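Chitinase (Paenibacillus sp. FPU-7, PDB 5GZT) probably catalyses the random internal hydrolysis of beta-1,4 linkages between N-acetylglucosamine units in chitin and chitodextrins. Local coordinates at residues F795-D800 and W856-F861; N801-I806 and A875-A880; I890-E895 and A917-F922; L921-L926 and G934-L939; L939-A944 and Q960-M965. All blocks are in the same frame, centred on the assembly; numbering follows the deposited sequence.

Overall arrangement
The five contacts sample one (beta/alpha)8 barrel, the second family 18 domain, and illustrate how strands, helices and loops interlock. Contact 3 carries the DxDxE signature, whose acidic residues line the catalytic centre in this family. Contact 5 lies about 8 Å from it, centre to centre, because strands 889-893 and 938-943 are neighbours, and contact 4, about 11 Å away, shares Phe922 with it and Leu939 with contact 5. Contacts 1 and 2 are linked by the hairpin of 790-799 and 802-805, their centres about 10 Å apart. Phe861 of contact 1 stacks on Trp894 of contact 3, and Ala878 of contact 2 packs against Phe922. Formic acid and phosphate, probably crystallisation solutes, bind at contacts 1 and 4.

Contact 1: residues F795-D800 and W856-F861; sequences FARIKD and WAAEGF. With FMT (formic acid), chain I.
The ring of Phe861 carries a methyl of Ile798 over the centre of one face, a CH-pi contact in which Ile798 CD1 lies 3.8 Å from the Phe861 ring centroid and 4° off its normal; Trp894 stacks on the opposite side. With CG1 anti to the carbonyl carbon (chi1 -61°), Ile798 extends this methyl over the ring. The guanidinium of Arg797 has Ala858 CB above one face, displaced toward the rim and 3.5 Å from Arg797 NE. At its edge, in plane, sits a water that accepts from Arg797 NH2 (2.9 Å) and donates to Trp856 O. A second water links Arg797 NH1 to the same carbonyl, so the arginine reaches it through two waters, while direct bonds to Gly854 and Asp809 and a cation-pi contact with Trp812 fix the group. A third water accepts from Ile798 N (2.8 Å) and donates to Glu859 O, which also touches Ile798 CB. At Gly860, the N-cap of the next helix, a CB would collide with Ile798 CG2; its N-H binds formic acid, probably from the crystallisation liquor, at FMT O1 (2.9 Å). This is a TIM barrel in which strand 790-799 runs on beside the loop after strand 848-854.

Contact 2: residues N801-I806 and A875-A880; sequences NKVVKI and ANSAIA
Ser877 and Val803 meet side chain to backbone: the Ser877 CB points toward the strand, and its hydroxyl, held anti to the helix backbone nitrogen (chi1 -178°), takes the N-H of Val803. The bond from Val803 N to Ser877 OG is 2.9 Å long and almost straight at 170°. Val803 turns its own CB toward the helix, where CG2, beside the backbone nitrogen, settles on the backbone of Ala878, with Val803 CG2 3.6 Å from Ala878 CA. The methyl of Ala878 comes alongside the same branch, 3.8 Å from Val803 CG2 to Ala878 CB. The strand is the second arm of a beta hairpin added to strand 790-799 of the TIM barrel, and the serine satisfies an N-H that points outward from this edge strand. The axis of helix segment 875-880 runs at 33° to that of 802-805 and comes within 6.7 Å. Replacing Ser877 by an alanine would probably leave the Val803 N-H without its acceptor and tie the hairpin less firmly to the helix. A water donates to both Val803 O and Ser877 O, 2.9 Å from each. Lys802 lays its CB beside Ser877 OG at 3.7 Å, while its ammonium runs on to a salt bridge with Glu873.

Contact 3: residues I890-E895 and A917-F922; sequences IDLDWE and ALLKLF
Leu892 CB already points toward the helix, and CG anti to the carbonyl carbon (chi1 -59°) sets CD1 and CD2 against it, while Leu918, its CG anti to the backbone nitrogen, brings CD2 forward to meet CD1. Leu892 CD1 is the central atom: it lies 4.0 Å from Leu918 CD2 and 3.9 Å from Leu919 CD2, the side chains of Leu892 and Leu919 running antiparallel past one another. The same methyl hangs over the face of the Phe922 ring, with Leu892 CD1 4.3 Å from the ring centroid and 7° off the normal, a CH-pi contact. The other branch serves the ring as well, Leu892 CD2 standing 4.0 Å from Phe922 CE2. Ile890, two residues back on the same face of the strand, adds its CG2 at 4.1 Å from Phe922 CE2, and Ala875 and Ala878 of helix 868-884 also touch the ring. Ile890 and Leu892 thus face the helix, whereas Asp891 and Asp893 on the alternate face bond to Ser852 and Tyr769 respectively. Segments 890-893 and 917-922 run antiparallel, their axes at 171°, as in the beta-alpha unit of a TIM barrel, and Asp891 to Glu895 spell the DxDxE signature of family 18, whose glutamate is the proton donor in relatives.

Contact 4: residues L921-L926 and G934-L939; sequences LFREKL and GKYYEL. With PO4 (phosphate ion), chain D.
Arg923 grips the carbonyl of Tyr937 end-on with two nitrogens. Its NH2 bonds to Tyr937 O at 2.8 Å and 163°, its NH1 to the same Tyr937 O at 3.2 Å and less straight, and the acceptor lies in the guanidinium plane for both. CG anti to the backbone nitrogen (chi1 -178°) and bends at chi2 and chi3 bring the guanidinium there, joining helix 911-933 to the segment leading into strand 938-943, the helix-to-strand connection of the TIM barrel. A salt bridge from NH1 to Asp927 further fixes the group. Nearby, a water bridges the helix and the strand-side segment, donating to Leu926 O at 2.8 Å and accepting from Tyr937 N. The Tyr936 ring runs nearly parallel to the guanidinium, 9° between the planes, but meets it obliquely. At the far end of Tyr937 a phosphate, probably from the crystallisation liquor, takes a bond from Lys935 NZ to PO4 O4 (2.8 Å); His883 also binds it, and Lys935 has a salt bridge to Asp888. Inward, Leu926 CD1 covers one guanidinium face toward its rim and packs 3.9 Å from Leu939 CB, while Leu926 CD2 meets Tyr937 CB at 3.9 Å. Beyond it, Leu939 CD2 rests 3.8 Å from Phe922 CB.

Contact 5: residues L939-A944 and Q960-M965; sequences LAIASA and QYLDYM
Leu939 and Asp963 are tied twice over where strands 938-943 and 964-967, parallel neighbours in the TIM barrel, begin to run together. The Asp963 N-H bonds to Leu939 O at 2.8 Å, nearly along the C=O axis. In return, Asp963 OD1 accepts the Leu939 N-H at 3.0 Å on its anti side, 31° out of the carboxylate plane. Asp963 itself is partly exposed, on the more open side of the contact, and its OD2 takes the hydroxyl of Tyr936. With an alanine in place of Asp963, the Leu939 N-H and the Tyr936 hydroxyl would probably lose their shared carboxylate, and the start of the strand would be held less firmly. Further along, the contact is buried and tightly packed. On one face of the sheet Ala940 CB touches both the carbonyl and the ring of Tyr964, 3.3 Å from Tyr964 O and 3.5 Å from Tyr964 CE1. On the other face Leu962 is shared by two partners, its CD2 standing 3.9 Å from Leu939 CG and its CD1 3.9 Å from Ile941 CG1. Ile941 places that CG1 between its backbone nitrogen and carbonyl carbon (chi1 62°), which also sets it alongside Met965, with Ile941 CG1 4.0 Å from Met965 CG.

Contact 1: residues F795-D800 and W856-F861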
# COMPACT_ATOMS: atom_id res chain seq x y z
N PHE B 795 53.62 0.51 -7.72
CA PHE B 795 53.38 1.45 -6.65
C PHE B 795 54.72 1.75 -6.00
O PHE B 795 55.69 1.02 -6.20
CB PHE B 795 52.51 0.90 -5.58
CG PHE B 795 51.09 0.59 -5.96
CD1 PHE B 795 50.13 1.57 -5.91
CD2 PHE B 795 50.67 -0.76 -6.11
CE1 PHE B 795 48.79 1.28 -6.20
CE2 PHE B 795 49.34 -1.05 -6.38
CZ PHE B 795 48.37 -0.03 -6.43
N ALA B 796 54.77 2.86 -5.24
CA ALA B 796 55.75 3.05 -4.18
C ALA B 796 55.12 2.60 -2.86
O ALA B 796 53.92 2.46 -2.76
CB ALA B 796 56.18 4.48 -4.11
N ARG B 797 55.93 2.32 -1.87
CA ARG B 797 55.46 1.76 -0.59
C ARG B 797 56.06 2.53 0.51
O ARG B 797 56.89 3.45 0.25
CB ARG B 797 55.83 0.27 -0.48
CG ARG B 797 55.11 -0.59 -1.53
CD ARG B 797 53.72 -0.79 -1.00
NE ARG B 797 52.70 -1.06 -1.98
CZ ARG B 797 52.16 -2.25 -2.27
NH1 ARG B 797 52.66 -3.39 -1.82
NH2 ARG B 797 51.14 -2.28 -3.08
N ILE B 798 55.63 2.25 1.71
CA ILE B 798 56.09 2.98 2.85
C ILE B 798 56.84 1.97 3.75
O ILE B 798 56.27 0.95 4.20
CB ILE B 798 54.94 3.57 3.60
CG1 ILE B 798 54.13 4.55 2.74
CG2 ILE B 798 55.39 4.30 4.89
CD1 ILE B 798 52.79 5.00 3.40
N LYS B 799 58.10 2.30 4.04
CA LYS B 799 58.92 1.52 4.99
C LYS B 799 59.64 2.50 5.92
O LYS B 799 60.35 3.43 5.43
CB LYS B 799 59.88 0.58 4.27
CG LYS B 799 60.66 -0.26 5.29
CD LYS B 799 61.83 -0.97 4.65
CE LYS B 799 62.68 -1.66 5.72
NZ LYS B 799 63.91 -2.24 5.17
N ASP B 800 59.42 2.33 7.25
CA ASP B 800 60.08 3.15 8.28
C ASP B 800 59.67 4.63 8.10
O ASP B 800 60.45 5.57 8.28
CB ASP B 800 61.61 3.00 8.24
CG ASP B 800 62.10 1.60 8.68
OD1 ASP B 800 61.32 0.83 9.29
OD2 ASP B 800 63.28 1.30 8.35
N TRP B 856 46.96 -2.17 -2.42
CA TRP B 856 46.34 -3.27 -1.65
C TRP B 856 47.37 -3.84 -0.69
O TRP B 856 48.49 -4.10 -1.08
CB TRP B 856 45.86 -4.38 -2.60
CG TRP B 856 45.34 -5.54 -1.80
CD1 TRP B 856 46.01 -6.74 -1.52
CD2 TRP B 856 44.15 -5.58 -1.03
NE1 TRP B 856 45.29 -7.48 -0.65
CE2 TRP B 856 44.13 -6.81 -0.34
CE3 TRP B 856 43.08 -4.69 -0.87
CZ2 TRP B 856 43.06 -7.21 0.48
CZ3 TRP B 856 42.03 -5.04 -0.07
CH2 TRP B 856 42.00 -6.33 0.61
N ALA B 857 47.00 -3.97 0.57
CA ALA B 857 47.89 -4.49 1.66
C ALA B 857 49.07 -3.62 1.96
O ALA B 857 49.94 -4.06 2.65
CB ALA B 857 48.37 -5.93 1.37
N ALA B 858 49.11 -2.37 1.46
CA ALA B 858 50.31 -1.56 1.62
C ALA B 858 50.19 -0.94 2.99
O ALA B 858 49.17 -0.27 3.35
CB ALA B 858 50.42 -0.51 0.56
N GLU B 859 51.24 -1.14 3.77
CA GLU B 859 51.32 -0.67 5.19
C GLU B 859 51.91 0.70 5.36
O GLU B 859 52.50 1.25 4.46
CB GLU B 859 52.08 -1.72 6.04
CG GLU B 859 51.40 -3.10 5.84
CD GLU B 859 51.82 -4.26 6.77
OE1 GLU B 859 52.67 -5.07 6.20
OE2 GLU B 859 51.24 -4.37 7.97
N GLY B 860 51.75 1.26 6.54
CA GLY B 860 52.41 2.49 6.91
C GLY B 860 51.59 3.75 7.01
O GLY B 860 52.02 4.69 7.68
N PHE B 861 50.38 3.76 6.43
CA PHE B 861 49.63 5.01 6.45
C PHE B 861 49.12 5.41 7.82
O PHE B 861 49.14 6.59 8.16
CB PHE B 861 48.46 4.98 5.46
CG PHE B 861 48.85 5.24 4.04
CD1 PHE B 861 49.15 6.58 3.61
CD2 PHE B 861 48.73 4.27 3.11
CE1 PHE B 861 49.48 6.86 2.29
CE2 PHE B 861 49.08 4.55 1.76
CZ PHE B 861 49.40 5.84 1.35
C FMT I . 51.15 0.86 9.70
O1 FMT I . 50.75 -0.08 8.93
O2 FMT I . 50.57 2.10 9.84
O HOH W 1 50.83 -5.27 -1.28
O HOH W 2 49.25 -4.27 -3.96
O HOH W 3 53.40 0.67 2.09

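Contact 2: residues N801-I806 and A875-A880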
# COMPACT_ATOMS: atom_id res chain seq x y z
N ASN B 801 58.41 4.81 7.72
CA ASN B 801 57.90 6.08 7.46
C ASN B 801 58.59 6.87 6.34
O ASN B 801 58.49 8.10 6.32
CB ASN B 801 57.82 6.91 8.74
CG ASN B 801 56.60 7.84 8.68
OD1 ASN B 801 55.54 7.44 8.17
ND2 ASN B 801 56.75 9.04 9.09
N LYS B 802 59.15 6.15 5.38
CA LYS B 802 59.85 6.73 4.24
C LYS B 802 59.21 6.06 3.03
O LYS B 802 58.70 4.98 3.12
CB LYS B 802 61.39 6.50 4.33
CG LYS B 802 61.90 7.22 5.56
CD LYS B 802 63.40 7.21 5.69
CE LYS B 802 63.89 8.33 6.69
NZ LYS B 802 63.01 9.54 7.02
N VAL B 803 59.21 6.76 1.90
CA VAL B 803 58.67 6.23 0.71
C VAL B 803 59.77 5.50 -0.04
O VAL B 803 60.85 6.07 -0.26
CB VAL B 803 58.06 7.36 -0.14
CG1 VAL B 803 57.66 6.83 -1.49
CG2 VAL B 803 56.87 7.93 0.59
N VAL B 804 59.49 4.27 -0.42
CA VAL B 804 60.50 3.35 -1.00
C VAL B 804 59.93 2.64 -2.21
O VAL B 804 58.74 2.72 -2.47
CB VAL B 804 60.92 2.31 0.03
CG1 VAL B 804 61.50 3.03 1.22
CG2 VAL B 804 59.76 1.47 0.45
N LYS B 805 60.81 2.06 -3.02
CA LYS B 805 60.36 1.21 -4.11
C LYS B 805 59.67 -0.03 -3.59
O LYS B 805 59.96 -0.49 -2.45
CB LYS B 805 61.50 0.80 -4.98
CG LYS B 805 62.16 1.93 -5.76
CD LYS B 805 63.53 1.48 -6.35
CE LYS B 805 64.05 2.49 -7.36
NZ LYS B 805 65.47 2.20 -7.79
N ILE B 806 58.76 -0.57 -4.40
CA ILE B 806 57.91 -1.71 -3.99
C ILE B 806 58.74 -2.95 -3.64
O ILE B 806 58.32 -3.75 -2.80
CB ILE B 806 56.88 -2.07 -5.10
CG1 ILE B 806 55.78 -2.93 -4.49
CG2 ILE B 806 57.53 -2.70 -6.32
CD1 ILE B 806 54.53 -3.03 -5.34
N ALA B 875 55.68 13.11 4.19
CA ALA B 875 55.47 14.04 3.10
C ALA B 875 56.78 14.43 2.45
O ALA B 875 56.96 14.37 1.23
CB ALA B 875 54.69 15.25 3.59
N ASN B 876 57.76 14.79 3.27
CA ASN B 876 59.08 15.13 2.77
C ASN B 876 59.67 13.96 2.03
O ASN B 876 60.21 14.09 0.95
CB ASN B 876 60.03 15.53 3.95
CG ASN B 876 59.74 16.90 4.49
OD1 ASN B 876 59.22 17.75 3.81
ND2 ASN B 876 60.12 17.13 5.74
N SER B 877 59.53 12.76 2.56
CA SER B 877 60.06 11.60 1.83
C SER B 877 59.35 11.31 0.48
O SER B 877 59.98 10.93 -0.52
CB SER B 877 60.01 10.40 2.76
OG SER B 877 60.55 9.31 2.12
N ALA B 878 58.01 11.46 0.45
CA ALA B 878 57.25 11.26 -0.79
C ALA B 878 57.66 12.26 -1.85
O ALA B 878 57.85 11.94 -3.00
CB ALA B 878 55.78 11.47 -0.45
N ILE B 879 57.92 13.48 -1.40
CA ILE B 879 58.39 14.52 -2.32
C ILE B 879 59.78 14.24 -2.84
O ILE B 879 60.09 14.50 -4.02
CB ILE B 879 58.21 15.91 -1.63
CG1 ILE B 879 56.76 16.31 -1.83
CG2 ILE B 879 59.24 16.94 -2.08
CD1 ILE B 879 56.31 17.31 -0.87
N ALA B 880 60.66 13.76 -1.97
CA ALA B 880 62.03 13.44 -2.47
C ALA B 880 61.94 12.33 -3.53
O ALA B 880 62.62 12.38 -4.58
CB ALA B 880 63.00 13.03 -1.30
O HOH W 4 61.82 8.70 -0.78

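Contact 3: residues I890-E895 and A917-F922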
# COMPACT_ATOMS: atom_id res chain seq x y z
N ILE B 890 51.75 13.23 -6.93
CA ILE B 890 51.62 12.11 -6.01
C ILE B 890 50.12 11.68 -5.90
O ILE B 890 49.21 12.50 -5.71
CB ILE B 890 52.18 12.51 -4.61
CG1 ILE B 890 53.69 12.63 -4.64
CG2 ILE B 890 51.84 11.46 -3.55
CD1 ILE B 890 54.25 13.41 -3.46
N ASP B 891 49.88 10.40 -6.03
CA ASP B 891 48.61 9.80 -5.71
C ASP B 891 48.75 8.90 -4.50
O ASP B 891 49.75 8.17 -4.41
CB ASP B 891 48.19 8.95 -6.90
CG ASP B 891 46.89 8.15 -6.60
OD1 ASP B 891 45.80 8.73 -6.42
OD2 ASP B 891 47.04 6.90 -6.62
N LEU B 892 47.86 9.02 -3.53
CA LEU B 892 47.89 8.15 -2.34
C LEU B 892 46.73 7.17 -2.36
O LEU B 892 45.58 7.58 -2.47
CB LEU B 892 47.77 8.98 -1.07
CG LEU B 892 48.82 10.04 -0.78
CD1 LEU B 892 48.61 10.67 0.59
CD2 LEU B 892 50.21 9.47 -0.91
N ASP B 893 47.03 5.90 -2.20
CA ASP B 893 46.09 4.80 -2.31
C ASP B 893 46.15 4.04 -1.00
O ASP B 893 46.82 3.05 -0.92
CB ASP B 893 46.35 3.80 -3.51
CG ASP B 893 46.25 4.47 -4.91
OD1 ASP B 893 45.88 5.65 -4.92
OD2 ASP B 893 46.49 3.87 -6.04
N TRP B 894 45.41 4.53 -0.00
CA TRP B 894 45.39 4.00 1.32
C TRP B 894 44.17 3.10 1.37
O TRP B 894 43.03 3.57 1.16
CB TRP B 894 45.27 5.14 2.27
CG TRP B 894 45.24 4.76 3.75
CD1 TRP B 894 45.01 3.49 4.34
CD2 TRP B 894 45.27 5.69 4.84
NE1 TRP B 894 44.99 3.63 5.71
CE2 TRP B 894 45.14 4.95 6.03
CE3 TRP B 894 45.47 7.06 4.92
CZ2 TRP B 894 45.23 5.54 7.29
CZ3 TRP B 894 45.51 7.67 6.19
CH2 TRP B 894 45.41 6.89 7.35
N GLU B 895 44.40 1.80 1.59
CA GLU B 895 43.34 0.79 1.46
C GLU B 895 43.15 0.05 2.78
O GLU B 895 43.71 -1.05 2.93
CB GLU B 895 43.65 -0.19 0.32
CG GLU B 895 43.69 0.57 -1.00
CD GLU B 895 43.79 -0.32 -2.24
OE1 GLU B 895 43.49 -1.49 -2.16
OE2 GLU B 895 44.10 0.19 -3.32
N ALA B 917 44.31 15.45 7.63
CA ALA B 917 45.53 16.25 7.99
C ALA B 917 46.70 15.87 7.13
O ALA B 917 47.50 16.74 6.73
CB ALA B 917 45.85 16.12 9.53
N LEU B 918 46.77 14.60 6.75
CA LEU B 918 47.81 14.11 5.84
C LEU B 918 47.75 14.76 4.45
O LEU B 918 48.73 15.25 3.94
CB LEU B 918 47.76 12.59 5.74
CG LEU B 918 48.90 12.00 4.92
CD1 LEU B 918 50.21 12.02 5.65
CD2 LEU B 918 48.60 10.56 4.61
N LEU B 919 46.56 14.78 3.88
CA LEU B 919 46.31 15.41 2.57
C LEU B 919 46.53 16.87 2.64
O LEU B 919 47.14 17.46 1.72
CB LEU B 919 44.90 15.07 2.08
CG LEU B 919 44.74 13.60 1.74
CD1 LEU B 919 43.31 13.23 1.42
CD2 LEU B 919 45.67 13.16 0.61
N LYS B 920 46.07 17.51 3.72
CA LYS B 920 46.29 18.94 3.86
C LYS B 920 47.79 19.25 3.83
O LYS B 920 48.26 20.25 3.22
CB LYS B 920 45.69 19.45 5.19
CG LYS B 920 45.96 20.89 5.49
CD LYS B 920 45.42 21.28 6.87
CE LYS B 920 45.55 22.80 6.97
NZ LYS B 920 44.78 23.10 8.20
N LEU B 921 48.56 18.45 4.56
CA LEU B 921 50.04 18.71 4.66
C LEU B 921 50.68 18.41 3.30
O LEU B 921 51.54 19.15 2.82
CB LEU B 921 50.67 17.88 5.75
CG LEU B 921 52.19 18.14 5.84
CD1 LEU B 921 52.39 19.56 6.34
CD2 LEU B 921 52.78 17.24 6.90
N PHE B 922 50.30 17.31 2.69
CA PHE B 922 50.86 16.98 1.34
C PHE B 922 50.58 18.12 0.32
O PHE B 922 51.51 18.51 -0.43
CB PHE B 922 50.33 15.67 0.77
CG PHE B 922 51.15 14.44 1.11
CD1 PHE B 922 51.28 13.98 2.39
CD2 PHE B 922 51.74 13.72 0.11
CE1 PHE B 922 52.04 12.88 2.63
CE2 PHE B 922 52.43 12.61 0.35
CZ PHE B 922 52.61 12.18 1.60

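Contact 4: residues L921-L926 and G934-L939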
# COMPACT_ATOMS: atom_id res chain seq x y z
N LEU B 921 48.56 18.45 4.56
CA LEU B 921 50.04 18.71 4.66
C LEU B 921 50.68 18.41 3.30
O LEU B 921 51.54 19.15 2.82
CB LEU B 921 50.67 17.88 5.75
CG LEU B 921 52.19 18.14 5.84
CD1 LEU B 921 52.39 19.56 6.34
CD2 LEU B 921 52.78 17.24 6.90
N PHE B 922 50.30 17.31 2.69
CA PHE B 922 50.86 16.98 1.34
C PHE B 922 50.58 18.12 0.32
O PHE B 922 51.51 18.51 -0.43
CB PHE B 922 50.33 15.67 0.77
CG PHE B 922 51.15 14.44 1.11
CD1 PHE B 922 51.28 13.98 2.39
CD2 PHE B 922 51.74 13.72 0.11
CE1 PHE B 922 52.04 12.88 2.63
CE2 PHE B 922 52.43 12.61 0.35
CZ PHE B 922 52.61 12.18 1.60
N ARG B 923 49.37 18.69 0.36
CA ARG B 923 49.03 19.82 -0.57
C ARG B 923 49.84 21.05 -0.26
O ARG B 923 50.39 21.67 -1.18
CB ARG B 923 47.57 20.15 -0.54
CG ARG B 923 47.06 21.25 -1.48
CD ARG B 923 47.99 21.70 -2.65
NE ARG B 923 48.15 20.84 -3.67
CZ ARG B 923 48.98 20.76 -4.70
NH1 ARG B 923 50.08 21.40 -5.05
NH2 ARG B 923 48.59 19.73 -5.49
N GLU B 924 50.02 21.35 1.03
CA GLU B 924 50.91 22.45 1.38
C GLU B 924 52.33 22.24 0.86
O GLU B 924 52.91 23.12 0.22
CB GLU B 924 50.89 22.67 2.90
CG GLU B 924 51.85 23.73 3.36
CD GLU B 924 51.79 23.96 4.88
OE1 GLU B 924 52.02 23.07 5.70
OE2 GLU B 924 51.52 25.05 5.24
N LYS B 925 52.89 21.10 1.10
CA LYS B 925 54.26 20.85 0.64
C LYS B 925 54.38 20.88 -0.85
O LYS B 925 55.37 21.27 -1.35
CB LYS B 925 54.76 19.52 1.16
CG LYS B 925 54.89 19.65 2.68
CD LYS B 925 55.84 18.70 3.29
CE LYS B 925 55.88 18.88 4.79
NZ LYS B 925 56.49 20.15 5.29
N LEU B 926 53.36 20.40 -1.57
CA LEU B 926 53.47 20.36 -3.02
C LEU B 926 53.26 21.77 -3.58
O LEU B 926 53.77 22.08 -4.64
CB LEU B 926 52.47 19.38 -3.64
CG LEU B 926 52.84 17.90 -3.47
CD1 LEU B 926 51.69 17.03 -3.93
CD2 LEU B 926 54.10 17.54 -4.22
N GLY B 934 59.09 26.01 -10.39
CA GLY B 934 58.47 26.58 -11.61
C GLY B 934 57.43 25.70 -12.27
O GLY B 934 57.35 25.65 -13.50
N LYS B 935 56.62 24.98 -11.48
CA LYS B 935 55.63 24.09 -12.08
C LYS B 935 54.55 23.67 -11.08
O LYS B 935 54.62 24.03 -9.94
CB LYS B 935 56.27 22.86 -12.76
CG LYS B 935 56.69 21.67 -11.94
CD LYS B 935 57.41 20.58 -12.79
CE LYS B 935 56.56 19.30 -13.10
NZ LYS B 935 57.25 17.91 -13.16
N TYR B 936 53.58 22.91 -11.54
CA TYR B 936 52.45 22.54 -10.70
C TYR B 936 52.58 21.05 -10.49
O TYR B 936 52.75 20.29 -11.50
CB TYR B 936 51.12 22.87 -11.41
CG TYR B 936 49.97 22.36 -10.52
CD1 TYR B 936 49.61 23.09 -9.35
CD2 TYR B 936 49.30 21.20 -10.83
CE1 TYR B 936 48.60 22.67 -8.49
CE2 TYR B 936 48.24 20.73 -10.00
CZ TYR B 936 47.93 21.46 -8.83
OH TYR B 936 46.95 21.01 -8.03
N TYR B 937 52.44 20.61 -9.23
CA TYR B 937 52.38 19.19 -8.93
C TYR B 937 50.97 18.80 -8.45
O TYR B 937 50.39 19.46 -7.60
CB TYR B 937 53.39 18.82 -7.84
CG TYR B 937 54.83 19.08 -8.31
CD1 TYR B 937 55.49 18.14 -9.13
CD2 TYR B 937 55.56 20.15 -7.85
CE1 TYR B 937 56.80 18.30 -9.55
CE2 TYR B 937 56.90 20.36 -8.33
CZ TYR B 937 57.52 19.41 -9.14
OH TYR B 937 58.85 19.57 -9.65
N GLU B 938 50.45 17.69 -8.99
CA GLU B 938 49.13 17.18 -8.62
C GLU B 938 49.23 16.38 -7.37
O GLU B 938 50.26 15.74 -7.08
CB GLU B 938 48.57 16.24 -9.75
CG GLU B 938 48.15 16.95 -11.03
CD GLU B 938 47.44 16.02 -12.01
OE1 GLU B 938 47.40 14.82 -11.77
OE2 GLU B 938 46.87 16.56 -13.02
N LEU B 939 48.12 16.35 -6.65
CA LEU B 939 47.87 15.42 -5.55
C LEU B 939 46.50 14.77 -5.77
O LEU B 939 45.51 15.49 -5.95
CB LEU B 939 47.87 16.17 -4.23
CG LEU B 939 47.60 15.36 -2.96
CD1 LEU B 939 48.73 14.38 -2.74
CD2 LEU B 939 47.50 16.25 -1.73
P PO4 D . 60.35 16.76 -11.08
O1 PO4 D . 59.66 15.73 -10.18
O2 PO4 D . 61.41 17.25 -10.17
O3 PO4 D . 60.81 16.05 -12.26
O4 PO4 D . 59.40 17.94 -11.41
O HOH W 5 52.34 22.63 -7.04

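Contact 5: residues L939-A944 and Q960-M965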
# COMPACT_ATOMS: atom_id res chain seq x y z
N LEU B 939 48.12 16.35 -6.65
CA LEU B 939 47.87 15.42 -5.55
C LEU B 939 46.50 14.77 -5.77
O LEU B 939 45.51 15.49 -5.95
CB LEU B 939 47.87 16.17 -4.23
CG LEU B 939 47.60 15.36 -2.96
CD1 LEU B 939 48.73 14.38 -2.74
CD2 LEU B 939 47.50 16.25 -1.73
N ALA B 940 46.42 13.43 -5.77
CA ALA B 940 45.16 12.76 -5.96
C ALA B 940 45.13 11.59 -4.98
O ALA B 940 46.12 11.32 -4.34
CB ALA B 940 45.08 12.24 -7.38
N ILE B 941 43.98 10.96 -4.85
CA ILE B 941 43.87 9.68 -4.19
C ILE B 941 43.08 8.75 -5.04
O ILE B 941 42.41 9.18 -6.01
CB ILE B 941 43.11 9.76 -2.86
CG1 ILE B 941 41.64 10.21 -3.09
CG2 ILE B 941 43.78 10.78 -1.99
CD1 ILE B 941 40.87 10.23 -1.73
N ALA B 942 43.22 7.47 -4.72
CA ALA B 942 42.26 6.45 -5.14
C ALA B 942 41.37 6.18 -4.00
O ALA B 942 41.85 6.09 -2.89
CB ALA B 942 42.93 5.17 -5.50
N SER B 943 40.07 6.02 -4.26
CA SER B 943 39.05 5.89 -3.24
C SER B 943 38.05 4.77 -3.57
O SER B 943 37.98 4.28 -4.72
CB SER B 943 38.34 7.24 -3.03
OG SER B 943 37.67 7.67 -4.21
N ALA B 944 37.33 4.31 -2.56
CA ALA B 944 36.50 3.12 -2.65
C ALA B 944 35.00 3.47 -2.68
O ALA B 944 34.56 4.59 -2.33
CB ALA B 944 36.85 2.12 -1.55
N GLN B 960 39.15 19.72 -1.38
CA GLN B 960 39.90 20.94 -1.59
C GLN B 960 41.43 20.77 -1.82
O GLN B 960 41.97 21.60 -2.43
CB GLN B 960 39.77 21.94 -0.41
CG GLN B 960 40.31 21.37 0.90
CD GLN B 960 40.01 22.31 2.13
OE1 GLN B 960 39.32 21.94 3.05
NE2 GLN B 960 40.51 23.45 2.08
N TYR B 961 42.03 19.73 -1.27
CA TYR B 961 43.48 19.47 -1.41
C TYR B 961 43.83 18.68 -2.67
O TYR B 961 45.01 18.50 -2.91
CB TYR B 961 43.88 18.64 -0.16
CG TYR B 961 43.55 19.37 1.15
CD1 TYR B 961 43.95 20.68 1.38
CD2 TYR B 961 42.80 18.75 2.15
CE1 TYR B 961 43.65 21.35 2.57
CE2 TYR B 961 42.46 19.43 3.36
CZ TYR B 961 42.89 20.70 3.55
OH TYR B 961 42.58 21.34 4.73
N LEU B 962 42.81 18.12 -3.37
CA LEU B 962 42.96 17.13 -4.38
C LEU B 962 42.68 17.63 -5.77
O LEU B 962 41.76 18.41 -5.98
CB LEU B 962 42.02 15.94 -4.14
CG LEU B 962 42.35 15.22 -2.78
CD1 LEU B 962 41.36 14.10 -2.59
CD2 LEU B 962 43.75 14.70 -2.73
N ASP B 963 43.47 17.22 -6.76
CA ASP B 963 43.10 17.46 -8.13
C ASP B 963 41.88 16.61 -8.53
O ASP B 963 41.05 17.06 -9.26
CB ASP B 963 44.29 17.19 -9.04
CG ASP B 963 45.36 18.24 -8.87
OD1 ASP B 963 46.10 18.15 -7.89
OD2 ASP B 963 45.39 19.20 -9.65
N TYR B 964 41.79 15.39 -8.04
CA TYR B 964 40.64 14.53 -8.29
C TYR B 964 40.79 13.35 -7.35
O TYR B 964 41.92 13.11 -6.77
CB TYR B 964 40.57 14.07 -9.81
CG TYR B 964 41.94 13.69 -10.35
CD1 TYR B 964 42.42 12.42 -10.22
CD2 TYR B 964 42.77 14.60 -10.91
CE1 TYR B 964 43.71 12.09 -10.60
CE2 TYR B 964 44.03 14.24 -11.37
CZ TYR B 964 44.50 13.01 -11.21
OH TYR B 964 45.80 12.62 -11.58
N MET B 965 39.71 12.57 -7.25
CA MET B 965 39.66 11.24 -6.60
C MET B 965 39.42 10.24 -7.71
O MET B 965 38.45 10.42 -8.44
CB MET B 965 38.48 11.18 -5.62
CG MET B 965 38.55 12.28 -4.58
SD MET B 965 37.09 12.10 -3.56
CE MET B 965 37.35 13.51 -2.50